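Local coordinates for VirX1 (Cyanophage Syn10, PDB 6QGM), which acts as a viral halogenase, probably flavin-dependent, that iodinates diverse substrates, at residues S6-G11 / D220-C225; G46-G51 / L354-L359; A70-Y75 / A169-Q174. One frame throughout, in Å; residues are numbered along the deposited sequence.

Contact 1: residues S6-G11 / D220-C225; sequences SVAIVG and DLYIDC
Ile-223 shares a face of the sheet with Val-7 and Ile-9 and packs against both, where strands 6-10 and 221-224 run parallel as neighbours in the central sheet of a Rossmann-like nucleotide-binding fold. On this face, which also carries Leu-221, the CD1 of Ile-223 reaches CG1 of Val-7 at 3.4 Å and CG1 of Ile-9 at 3.9 Å. Val-7 CG1 is turned to meet it because it stands opposite the backbone N (chi1 168°), whereas the Ile-9 and Ile-223 side chains lie alongside each other and point the same way. Further along, Ile-9 uses its other branch, CG2, against SG of Cys-225 at 3.8 Å. Helix 14-26 covers this apolar row: Thr-19 packs on Ile-9, Ile-223 and Cys-225, and Leu-23 on Ile-223.

Ala-8, Val-10, Tyr-222 and Asp-224 occupy the opposite face. The Tyr-222 ring stands obliquely to the methyl of Ala-8, and Ala-8 CB lies 3.9 Å from Tyr-222 CD2, while the tyrosine hydroxyl is anchored beyond the segments by Ala-219 N and Ile-217 O. Asp-224 turns to Thr-226 and to the backbone N atoms of Leu-232 and Leu-233, at the start of helix 231-236.

The backbones are stitched by Ala-8 N to Leu-221 O, Ile-223 N to Ala-8 O and Val-10 N to Ile-223 O; the last bond runs from Cys-225 N to Val-10 O, just before Gly-11, the first glycine of a probable GxGxxG turn. At the other end side chains join the backbone bonds. Asp-220 N is shared between Ser-6 O and OG, at 3.2 and 3.3 Å, and the carboxylate of Asp-220 also holds Glu-5 N. Ser-6 N reaches Asp-220 OD2 at 3.2 Å from above the carboxylate plane, 42° out of it.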
ATOM      1  N   SER B   6      25.306  28.333  12.967  1.00 59.46           N
ATOM      2  CA  SER B   6      24.634  29.211  13.952  1.00 58.91           C
ATOM      3  C   SER B   6      23.128  29.178  13.721  1.00 56.90           C
ATOM      4  O   SER B   6      22.699  29.036  12.566  1.00 55.27           O
ATOM      5  CB  SER B   6      25.157  30.612  13.887  1.00 60.29           C
ATOM      6  OG  SER B   6      24.760  31.230  12.683  1.00 59.94           O
ATOM      7  N   VAL B   7      22.373  29.332  14.804  1.00 56.63           N
ATOM      8  CA  VAL B   7      20.887  29.258  14.806  1.00 56.48           C
ATOM      9  C   VAL B   7      20.347  30.455  15.599  1.00 56.68           C
ATOM     10  O   VAL B   7      20.885  30.740  16.682  1.00 58.86           O
ATOM     11  CB  VAL B   7      20.424  27.898  15.359  1.00 55.35           C
ATOM     12  CG1 VAL B   7      18.931  27.872  15.646  1.00 54.87           C
ATOM     13  CG2 VAL B   7      20.805  26.759  14.422  1.00 55.31           C
ATOM     14  N   ALA B   8      19.353  31.147  15.045  1.00 56.83           N
ATOM     15  CA  ALA B   8      18.577  32.218  15.706  1.00 57.51           C
ATOM     16  C   ALA B   8      17.134  31.738  15.901  1.00 56.38           C
ATOM     17  O   ALA B   8      16.413  31.588  14.897  1.00 56.96           O
ATOM     18  CB  ALA B   8      18.630  33.478  14.884  1.00 58.70           C
ATOM     19  N   ILE B   9      16.742  31.478  17.149  1.00 56.84           N
ATOM     20  CA  ILE B   9      15.345  31.107  17.518  1.00 58.63           C
ATOM     21  C   ILE B   9      14.593  32.402  17.855  1.00 61.33           C
ATOM     22  O   ILE B   9      15.044  33.122  18.751  1.00 61.13           O
ATOM     23  CB  ILE B   9      15.339  30.103  18.682  1.00 58.89           C
ATOM     24  CG1 ILE B   9      16.118  28.833  18.325  1.00 61.78           C
ATOM     25  CG2 ILE B   9      13.915  29.773  19.092  1.00 57.88           C
ATOM     26  CD1 ILE B   9      16.752  28.126  19.509  1.00 63.23           C
ATOM     27  N   VAL B  10      13.504  32.699  17.145  1.00 62.05           N
ATOM     28  CA  VAL B  10      12.631  33.860  17.468  1.00 64.02           C
ATOM     29  C   VAL B  10      11.415  33.331  18.230  1.00 65.44           C
ATOM     30  O   VAL B  10      10.695  32.463  17.676  1.00 65.49           O
ATOM     31  CB  VAL B  10      12.222  34.639  16.206  1.00 65.62           C
ATOM     32  CG1 VAL B  10      11.381  35.869  16.531  1.00 64.42           C
ATOM     33  CG2 VAL B  10      13.445  35.026  15.378  1.00 67.01           C
ATOM     34  N   GLY B  11      11.222  33.833  19.456  1.00 67.87           N
ATOM     35  CA  GLY B  11      10.149  33.405  20.372  1.00 68.21           C
ATOM     36  C   GLY B  11      10.720  32.678  21.581  1.00 69.65           C
ATOM     37  O   GLY B  11      11.624  31.835  21.406  1.00 67.68           O
ATOM     38  N   ASP B 220      22.630  31.176  10.179  1.00 59.02           N
ATOM     39  CA  ASP B 220      22.568  30.252   9.014  1.00 59.24           C
ATOM     40  C   ASP B 220      21.137  29.716   8.909  1.00 58.95           C
ATOM     41  O   ASP B 220      20.653  29.524   7.787  1.00 61.07           O
ATOM     42  CB  ASP B 220      23.579  29.111   9.133  1.00 58.94           C
ATOM     43  CG  ASP B 220      25.042  29.535   9.112  1.00 60.66           C
ATOM     44  OD1 ASP B 220      25.383  30.510   8.399  1.00 60.68           O
ATOM     45  OD2 ASP B 220      25.837  28.874   9.809  1.00 62.77           O
ATOM     46  N   LEU B 221      20.487  29.506  10.050  1.00 60.03           N
ATOM     47  CA  LEU B 221      19.099  28.981  10.147  1.00 61.29           C
ATOM     48  C   LEU B 221      18.319  29.805  11.172  1.00 60.09           C
ATOM     49  O   LEU B 221      18.829  30.011  12.285  1.00 59.72           O
ATOM     50  CB  LEU B 221      19.123  27.513  10.575  1.00 63.51           C
ATOM     51  CG  LEU B 221      17.748  26.851  10.611  1.00 64.87           C
ATOM     52  CD1 LEU B 221      17.230  26.627   9.193  1.00 63.30           C
ATOM     53  CD2 LEU B 221      17.786  25.552  11.411  1.00 64.96           C
ATOM     54  N   TYR B 222      17.116  30.224  10.798  1.00 59.44           N
ATOM     55  CA  TYR B 222      16.166  30.980  11.646  1.00 59.37           C
ATOM     56  C   TYR B 222      15.017  30.040  12.011  1.00 59.13           C
ATOM     57  O   TYR B 222      14.465  29.383  11.121  1.00 59.89           O
ATOM     58  CB  TYR B 222      15.709  32.229  10.897  1.00 58.28           C
ATOM     59  CG  TYR B 222      16.825  33.195  10.611  1.00 58.38           C
ATOM     60  CD1 TYR B 222      17.661  33.017   9.515  1.00 58.59           C
ATOM     61  CD2 TYR B 222      17.055  34.274  11.446  1.00 57.98           C
ATOM     62  CE1 TYR B 222      18.698  33.902   9.255  1.00 59.38           C
ATOM     63  CE2 TYR B 222      18.083  35.170  11.197  1.00 58.70           C
ATOM     64  CZ  TYR B 222      18.901  34.988  10.094  1.00 59.62           C
ATOM     65  OH  TYR B 222      19.919  35.861   9.850  1.00 58.71           O
ATOM     66  N   ILE B 223      14.692  29.950  13.296  1.00 59.80           N
ATOM     67  CA  ILE B 223      13.621  29.048  13.800  1.00 60.24           C
ATOM     68  C   ILE B 223      12.480  29.925  14.297  1.00 58.72           C
ATOM     69  O   ILE B 223      12.726  30.809  15.151  1.00 61.16           O
ATOM     70  CB  ILE B 223      14.164  28.086  14.880  1.00 62.49           C
ATOM     71  CG1 ILE B 223      15.367  27.292  14.350  1.00 61.32           C
ATOM     72  CG2 ILE B 223      13.058  27.157  15.373  1.00 62.81           C
ATOM     73  CD1 ILE B 223      15.918  26.290  15.310  1.00 62.68           C
ATOM     74  N   ASP B 224      11.293  29.716  13.744  1.00 57.67           N
ATOM     75  CA  ASP B 224      10.094  30.514  14.086  1.00 59.78           C
ATOM     76  C   ASP B 224       9.357  29.825  15.236  1.00 59.45           C
ATOM     77  O   ASP B 224       8.667  28.829  14.985  1.00 57.85           O
ATOM     78  CB  ASP B 224       9.188  30.692  12.869  1.00 59.51           C
ATOM     79  CG  ASP B 224       8.020  31.614  13.141  1.00 59.71           C
ATOM     80  OD1 ASP B 224       7.705  31.835  14.342  1.00 58.52           O
ATOM     81  OD2 ASP B 224       7.434  32.105  12.152  1.00 61.46           O
ATOM     82  N   CYS B 225       9.507  30.356  16.450  1.00 60.76           N
ATOM     83  CA  CYS B 225       8.768  29.923  17.661  1.00 63.13           C
ATOM     84  C   CYS B 225       7.855  31.072  18.130  1.00 64.74           C
ATOM     85  O   CYS B 225       7.665  31.218  19.354  1.00 65.98           O
ATOM     86  CB  CYS B 225       9.745  29.493  18.751  1.00 63.74           C
ATOM     87  SG  CYS B 225      10.646  27.967  18.346  1.00 68.64           S
TER

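Contact 2: residues G46-G51 / L354-L359; sequences GESTLG and LESTGL
Ser-48 and Ser-356 join the edge strand 46-48 of a three-stranded antiparallel sheet to the loop that leads into helix 360-373, in the interior of a tryptophan-halogenase-type fold. Glu-355 and Lys-76 probably correspond to the active-site glutamate and lysine of tryptophan halogenases. The sole hydrogen bond between the segments links the serine hydroxyls, Ser-48 OG to Ser-356 OG at 2.9 Å, and either could donate. Ser-48 presents its OG from between its own backbone N and carbonyl carbon (chi1 68°). Lys-76 NZ bonds to both Ser-356 OG and Thr-49 O, so one amine ties the two segments together a second time, while Glu-355 OE2 bonds His-406 NE2 of helix 382-408.

The carboxylate of Glu-47 makes the next set, without a hydrogen bond across the contact. Its extended chain reaches the Gly-358 backbone, and the carboxylate crosses Leu-359 at a slant, with Glu-47 OE1 3.8 Å from Leu-359 CD2.

Beyond strand 46-48 the contacts are van der Waals: the branched end of Leu-50 packs on the carbonyl oxygens of Glu-355 and Ser-356. Thr-49, its hydroxyl bonded to Tyr-165 O, lies beside Leu-359, with Thr-49 CG2 4.1 Å from Leu-359 CD1.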
ATOM      1  N   GLY B  46      -1.847  26.195  31.480  1.00 65.91           N
ATOM      2  CA  GLY B  46      -1.660  24.745  31.626  1.00 65.81           C
ATOM      3  C   GLY B  46      -1.833  24.036  30.299  1.00 66.03           C
ATOM      4  O   GLY B  46      -2.694  24.438  29.540  1.00 63.06           O
ATOM      5  N   GLU B  47      -1.062  22.976  30.058  1.00 67.21           N
ATOM      6  CA  GLU B  47      -1.188  22.094  28.868  1.00 70.13           C
ATOM      7  C   GLU B  47      -0.812  20.655  29.240  1.00 66.31           C
ATOM      8  O   GLU B  47       0.152  20.487  30.005  1.00 67.14           O
ATOM      9  CB  GLU B  47      -0.235  22.598  27.798  1.00 75.86           C
ATOM     10  CG  GLU B  47      -0.671  22.288  26.390  1.00 84.01           C
ATOM     11  CD  GLU B  47       0.314  22.818  25.371  1.00 89.58           C
ATOM     12  OE1 GLU B  47       1.208  23.597  25.781  1.00 90.40           O
ATOM     13  OE2 GLU B  47       0.191  22.454  24.176  1.00 96.34           O
ATOM     14  N   SER B  48      -1.496  19.668  28.669  1.00 65.83           N
ATOM     15  CA  SER B  48      -1.207  18.220  28.856  1.00 64.49           C
ATOM     16  C   SER B  48      -0.340  17.729  27.692  1.00 62.72           C
ATOM     17  O   SER B  48      -0.382  18.338  26.605  1.00 65.45           O
ATOM     18  CB  SER B  48      -2.474  17.388  29.048  1.00 63.79           C
ATOM     19  OG  SER B  48      -3.254  17.338  27.885  1.00 65.76           O
ATOM     20  N   THR B  49       0.454  16.691  27.947  1.00 60.36           N
ATOM     21  CA  THR B  49       1.463  16.123  27.025  1.00 59.51           C
ATOM     22  C   THR B  49       1.024  14.712  26.635  1.00 60.07           C
ATOM     23  O   THR B  49       0.053  14.201  27.213  1.00 59.14           O
ATOM     24  CB  THR B  49       2.844  16.140  27.691  1.00 59.41           C
ATOM     25  OG1 THR B  49       2.818  15.222  28.792  1.00 62.78           O
ATOM     26  CG2 THR B  49       3.270  17.515  28.180  1.00 56.84           C
ATOM     27  N   LEU B  50       1.726  14.120  25.675  1.00 63.03           N
ATOM     28  CA  LEU B  50       1.579  12.701  25.259  1.00 68.17           C
ATOM     29  C   LEU B  50       2.713  11.885  25.881  1.00 69.76           C
ATOM     30  O   LEU B  50       3.596  12.494  26.561  1.00 66.07           O
ATOM     31  CB  LEU B  50       1.702  12.656  23.731  1.00 71.12           C
ATOM     32  CG  LEU B  50       0.609  13.378  22.960  1.00 71.98           C
ATOM     33  CD1 LEU B  50       1.095  13.750  21.564  1.00 72.98           C
ATOM     34  CD2 LEU B  50      -0.638  12.516  22.930  1.00 74.87           C
ATOM     35  N   GLY B  51       2.691  10.563  25.637  1.00 73.32           N
ATOM     36  CA  GLY B  51       3.850   9.671  25.833  1.00 71.88           C
ATOM     37  C   GLY B  51       5.095  10.208  25.152  1.00 69.20           C
ATOM     38  O   GLY B  51       6.148  10.204  25.796  1.00 74.38           O
ATOM     39  N   LEU B 354      -7.644  17.928  21.851  1.00 50.98           N
ATOM     40  CA  LEU B 354      -8.582  16.836  22.234  1.00 52.94           C
ATOM     41  C   LEU B 354      -7.788  15.535  22.439  1.00 52.56           C
ATOM     42  O   LEU B 354      -8.247  14.677  23.221  1.00 52.19           O
ATOM     43  CB  LEU B 354      -9.644  16.675  21.138  1.00 51.68           C
ATOM     44  CG  LEU B 354     -10.766  15.695  21.466  1.00 51.78           C
ATOM     45  CD1 LEU B 354     -11.524  16.128  22.704  1.00 52.68           C
ATOM     46  CD2 LEU B 354     -11.724  15.544  20.298  1.00 51.57           C
ATOM     47  N   GLU B 355      -6.649  15.394  21.758  1.00 50.45           N
ATOM     48  CA  GLU B 355      -5.740  14.242  21.944  1.00 51.93           C
ATOM     49  C   GLU B 355      -4.407  14.752  22.511  1.00 52.12           C
ATOM     50  O   GLU B 355      -3.373  14.122  22.271  1.00 51.07           O
ATOM     51  CB  GLU B 355      -5.629  13.474  20.625  1.00 53.98           C
ATOM     52  CG  GLU B 355      -6.751  12.478  20.423  1.00 55.68           C
ATOM     53  CD  GLU B 355      -6.825  11.352  21.454  1.00 58.88           C
ATOM     54  OE1 GLU B 355      -5.739  10.941  21.949  1.00 61.04           O
ATOM     55  OE2 GLU B 355      -7.960  10.892  21.773  1.00 60.87           O
ATOM     56  N   SER B 356      -4.460  15.814  23.308  1.00 53.40           N
ATOM     57  CA  SER B 356      -3.327  16.379  24.082  1.00 55.44           C
ATOM     58  C   SER B 356      -2.132  16.516  23.157  1.00 55.53           C
ATOM     59  O   SER B 356      -1.023  16.105  23.526  1.00 58.58           O
ATOM     60  CB  SER B 356      -3.010  15.511  25.267  1.00 56.61           C
ATOM     61  OG  SER B 356      -4.175  15.305  26.060  1.00 56.29           O
ATOM     62  N   THR B 357      -2.384  17.082  21.991  1.00 58.12           N
ATOM     63  CA  THR B 357      -1.474  17.095  20.818  1.00 60.73           C
ATOM     64  C   THR B 357      -0.778  18.477  20.757  1.00 60.74           C
ATOM     65  O   THR B 357       0.161  18.619  19.957  1.00 59.11           O
ATOM     66  CB  THR B 357      -2.269  16.557  19.615  1.00 59.90           C
ATOM     67  OG1 THR B 357      -1.459  16.491  18.450  1.00 61.34           O
ATOM     68  CG2 THR B 357      -3.548  17.316  19.327  1.00 58.23           C
ATOM     69  N   GLY B 358      -1.161  19.406  21.644  1.00 60.50           N
ATOM     70  CA  GLY B 358      -0.553  20.741  21.823  1.00 60.42           C
ATOM     71  C   GLY B 358       0.929  20.785  21.477  1.00 62.79           C
ATOM     72  O   GLY B 358       1.292  21.462  20.531  1.00 67.03           O
ATOM     73  N   LEU B 359       1.768  20.068  22.211  1.00 68.75           N
ATOM     74  CA  LEU B 359       3.253  20.125  22.091  1.00 71.95           C
ATOM     75  C   LEU B 359       3.763  19.242  20.946  1.00 75.54           C
ATOM     76  O   LEU B 359       5.003  19.252  20.738  1.00 76.39           O
ATOM     77  CB  LEU B 359       3.900  19.680  23.415  1.00 73.89           C
ATOM     78  CG  LEU B 359       3.925  20.718  24.539  1.00 75.01           C
ATOM     79  CD1 LEU B 359       4.923  20.308  25.616  1.00 75.83           C
ATOM     80  CD2 LEU B 359       4.268  22.108  24.022  1.00 75.51           C
TER

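Contact 3: residues A70-Y75 / A169-Q174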
ATOM      1  N   ALA B  70       9.162  22.779  39.492  1.00 57.27           N
ATOM      2  CA  ALA B  70       9.554  24.092  38.925  1.00 57.87           C
ATOM      3  C   ALA B  70       8.473  24.644  37.981  1.00 57.17           C
ATOM      4  O   ALA B  70       8.553  25.828  37.645  1.00 57.44           O
ATOM      5  CB  ALA B  70      10.879  23.963  38.233  1.00 57.46           C
ATOM      6  N   CYS B  71       7.507  23.834  37.548  1.00 57.44           N
ATOM      7  CA  CYS B  71       6.417  24.303  36.656  1.00 58.19           C
ATOM      8  C   CYS B  71       5.059  23.701  37.036  1.00 56.23           C
ATOM      9  O   CYS B  71       4.257  23.445  36.112  1.00 52.55           O
ATOM     10  CB  CYS B  71       6.752  24.016  35.204  1.00 59.66           C
ATOM     11  SG  CYS B  71       7.008  22.265  34.806  1.00 62.25           S
ATOM     12  N   ASN B  72       4.799  23.546  38.344  1.00 57.27           N
ATOM     13  CA  ASN B  72       3.487  23.129  38.901  1.00 57.00           C
ATOM     14  C   ASN B  72       2.963  21.903  38.157  1.00 58.26           C
ATOM     15  O   ASN B  72       1.731  21.805  37.960  1.00 60.26           O
ATOM     16  CB  ASN B  72       2.458  24.258  38.831  1.00 57.21           C
ATOM     17  CG  ASN B  72       2.736  25.332  39.847  1.00 59.39           C
ATOM     18  OD1 ASN B  72       2.696  25.072  41.038  1.00 63.78           O
ATOM     19  ND2 ASN B  72       3.039  26.528  39.388  1.00 60.11           N
ATOM     20  N   ALA B  73       3.853  20.988  37.775  1.00 59.11           N
ATOM     21  CA  ALA B  73       3.499  19.823  36.944  1.00 59.72           C
ATOM     22  C   ALA B  73       2.775  18.813  37.826  1.00 60.66           C
ATOM     23  O   ALA B  73       3.046  18.771  39.040  1.00 64.87           O
ATOM     24  CB  ALA B  73       4.725  19.223  36.305  1.00 62.56           C
ATOM     25  N   THR B  74       1.849  18.067  37.232  1.00 58.66           N
ATOM     26  CA  THR B  74       1.240  16.853  37.820  1.00 57.98           C
ATOM     27  C   THR B  74       1.332  15.743  36.781  1.00 55.88           C
ATOM     28  O   THR B  74       1.786  16.037  35.652  1.00 55.66           O
ATOM     29  CB  THR B  74      -0.185  17.120  38.320  1.00 58.24           C
ATOM     30  OG1 THR B  74      -1.041  17.292  37.190  1.00 57.65           O
ATOM     31  CG2 THR B  74      -0.263  18.318  39.236  1.00 58.34           C
ATOM     32  N   TYR B  75       0.955  14.524  37.173  1.00 55.59           N
ATOM     33  CA  TYR B  75       1.031  13.298  36.336  1.00 54.28           C
ATOM     34  C   TYR B  75      -0.288  13.105  35.592  1.00 51.31           C
ATOM     35  O   TYR B  75      -1.337  13.583  36.055  1.00 51.30           O
ATOM     36  CB  TYR B  75       1.379  12.070  37.187  1.00 55.92           C
ATOM     37  CG  TYR B  75       2.830  11.959  37.570  1.00 56.08           C
ATOM     38  CD1 TYR B  75       3.800  11.749  36.600  1.00 55.88           C
ATOM     39  CD2 TYR B  75       3.243  12.034  38.887  1.00 56.71           C
ATOM     40  CE1 TYR B  75       5.139  11.617  36.926  1.00 56.17           C
ATOM     41  CE2 TYR B  75       4.578  11.900  39.228  1.00 56.94           C
ATOM     42  CZ  TYR B  75       5.528  11.696  38.245  1.00 56.07           C
ATOM     43  OH  TYR B  75       6.845  11.576  38.550  1.00 55.55           O
ATOM     44  N   ALA B 169       3.325  25.496  30.697  1.00 61.36           N
ATOM     45  CA  ALA B 169       4.280  25.480  29.564  1.00 61.62           C
ATOM     46  C   ALA B 169       5.312  26.609  29.695  1.00 62.22           C
ATOM     47  O   ALA B 169       6.466  26.377  29.328  1.00 62.36           O
ATOM     48  CB  ALA B 169       3.501  25.575  28.279  1.00 62.19           C
ATOM     49  N   GLU B 170       4.916  27.782  30.199  1.00 65.12           N
ATOM     50  CA  GLU B 170       5.809  28.968  30.281  1.00 67.79           C
ATOM     51  C   GLU B 170       6.885  28.687  31.333  1.00 66.98           C
ATOM     52  O   GLU B 170       8.076  28.938  31.056  1.00 68.22           O
ATOM     53  CB  GLU B 170       5.024  30.249  30.572  1.00 74.40           C
ATOM     54  CG  GLU B 170       5.870  31.517  30.421  1.00 81.81           C
ATOM     55  CD  GLU B 170       5.158  32.795  29.970  1.00 91.25           C
ATOM     56  OE1 GLU B 170       5.314  33.866  30.646  1.00 96.40           O
ATOM     57  OE2 GLU B 170       4.461  32.739  28.925  1.00 95.70           O
ATOM     58  N   LEU B 171       6.482  28.159  32.491  1.00 64.68           N
ATOM     59  CA  LEU B 171       7.415  27.804  33.592  1.00 64.39           C
ATOM     60  C   LEU B 171       8.319  26.654  33.151  1.00 61.61           C
ATOM     61  O   LEU B 171       9.494  26.650  33.554  1.00 63.38           O
ATOM     62  CB  LEU B 171       6.620  27.451  34.855  1.00 63.97           C
ATOM     63  CG  LEU B 171       5.875  28.614  35.513  1.00 62.90           C
ATOM     64  CD1 LEU B 171       5.410  28.186  36.886  1.00 61.97           C
ATOM     65  CD2 LEU B 171       6.733  29.875  35.600  1.00 63.12           C
ATOM     66  N   PHE B 172       7.811  25.731  32.340  1.00 59.07           N
ATOM     67  CA  PHE B 172       8.613  24.616  31.779  1.00 60.64           C
ATOM     68  C   PHE B 172       9.737  25.207  30.928  1.00 61.37           C
ATOM     69  O   PHE B 172      10.907  24.754  31.062  1.00 64.82           O
ATOM     70  CB  PHE B 172       7.760  23.633  30.973  1.00 58.75           C
ATOM     71  CG  PHE B 172       8.560  22.467  30.455  1.00 59.26           C
ATOM     72  CD1 PHE B 172       9.129  21.553  31.333  1.00 62.80           C
ATOM     73  CD2 PHE B 172       8.788  22.304  29.103  1.00 59.57           C
ATOM     74  CE1 PHE B 172       9.897  20.495  30.869  1.00 62.93           C
ATOM     75  CE2 PHE B 172       9.530  21.222  28.645  1.00 61.75           C
ATOM     76  CZ  PHE B 172      10.076  20.319  29.521  1.00 62.22           C
ATOM     77  N   GLY B 173       9.388  26.174  30.071  1.00 60.50           N
ATOM     78  CA  GLY B 173      10.361  26.918  29.259  1.00 61.16           C
ATOM     79  C   GLY B 173      11.388  27.608  30.141  1.00 61.13           C
ATOM     80  O   GLY B 173      12.587  27.495  29.850  1.00 60.19           O
ATOM     81  N   GLN B 174      10.928  28.303  31.179  1.00 61.66           N
ATOM     82  CA  GLN B 174      11.790  29.035  32.141  1.00 62.82           C
ATOM     83  C   GLN B 174      12.770  28.054  32.788  1.00 61.14           C
ATOM     84  O   GLN B 174      13.906  28.464  33.052  1.00 61.50           O
ATOM     85  CB  GLN B 174      10.939  29.780  33.179  1.00 64.29           C
ATOM     86  CG  GLN B 174      10.238  30.999  32.605  1.00 64.56           C
ATOM     87  CD  GLN B 174      11.222  31.941  31.958  1.00 66.29           C
ATOM     88  OE1 GLN B 174      11.392  31.946  30.742  1.00 69.37           O
ATOM     89  NE2 GLN B 174      11.911  32.723  32.767  1.00 65.74           N
TER
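The sulfur of Cys-71 sits at the rim of the Phe-172 ring, not over it: SG is 5.4 Å from the ring centroid and 78° off the ring normal, an edge-on Cys sulfur-aromatic contact. Cys-71 SG approaches Phe-172 CD1 at 4.1 Å, with Phe-172 CB equally near. Cys-71 gains this position by holding SG between its backbone N and carbonyl carbon (chi1 60°), while its CB rests against the first turn of helix 169-181, 3.5 Å from Leu-171 CB. Leu-171 then spreads over the loop: its CD1 lies 4.0 Å from Ala-70 O and 3.8 Å from ND2 of Asn-72, whose amide lies across it.

The segments meet entirely by van der Waals and sulfur-ring contacts. Asp-168, the residue just before helix 169-181, bonds Leu-171 N through OD1 and pairs by its backbone with Cys-71, and so probably helps to hold the two together. Phe-172, with CG opposite its backbone N (chi1 -177°), directs its ring into an aromatic group, edge-to-face with Trp-67 and inclined against Phe-53, with Met-18 of helix 14-26 also touching it. Strand 74-76 continues from the loop, and Thr-74 pairs with His-166 of strand 164-168, whose end runs straight into the helix. The contact thus packs a strand-to-helix junction against the loop feeding an adjacent antiparallel strand, where strand 164-168, the middle strand of the three-stranded sheet, passes into helix 169-181.

The segments come along the chain as 6-11, 46-51, 70-75, 169-174, 220-225 and 354-359, so contacts 1 and 2 cross, while contact 3 is nested within the loops closed by both. Contacts 2 and 3 share the three-stranded sheet 46-48, 164-168 and 74-76; their centres are about 13 Å apart, and they touch through Glu-47 OE1 and Ala-169 CB at 3.9 Å. Contact 1 belongs to the larger sheet, its centre about 24 Å from that of contact 2 and about 23 Å from that of contact 3. Helix 14-26 links contacts 1 and 3, packing on Ile-9 and Phe-172. The probable nucleotide-binding sheet thus lies beside the probable active site at contact 2.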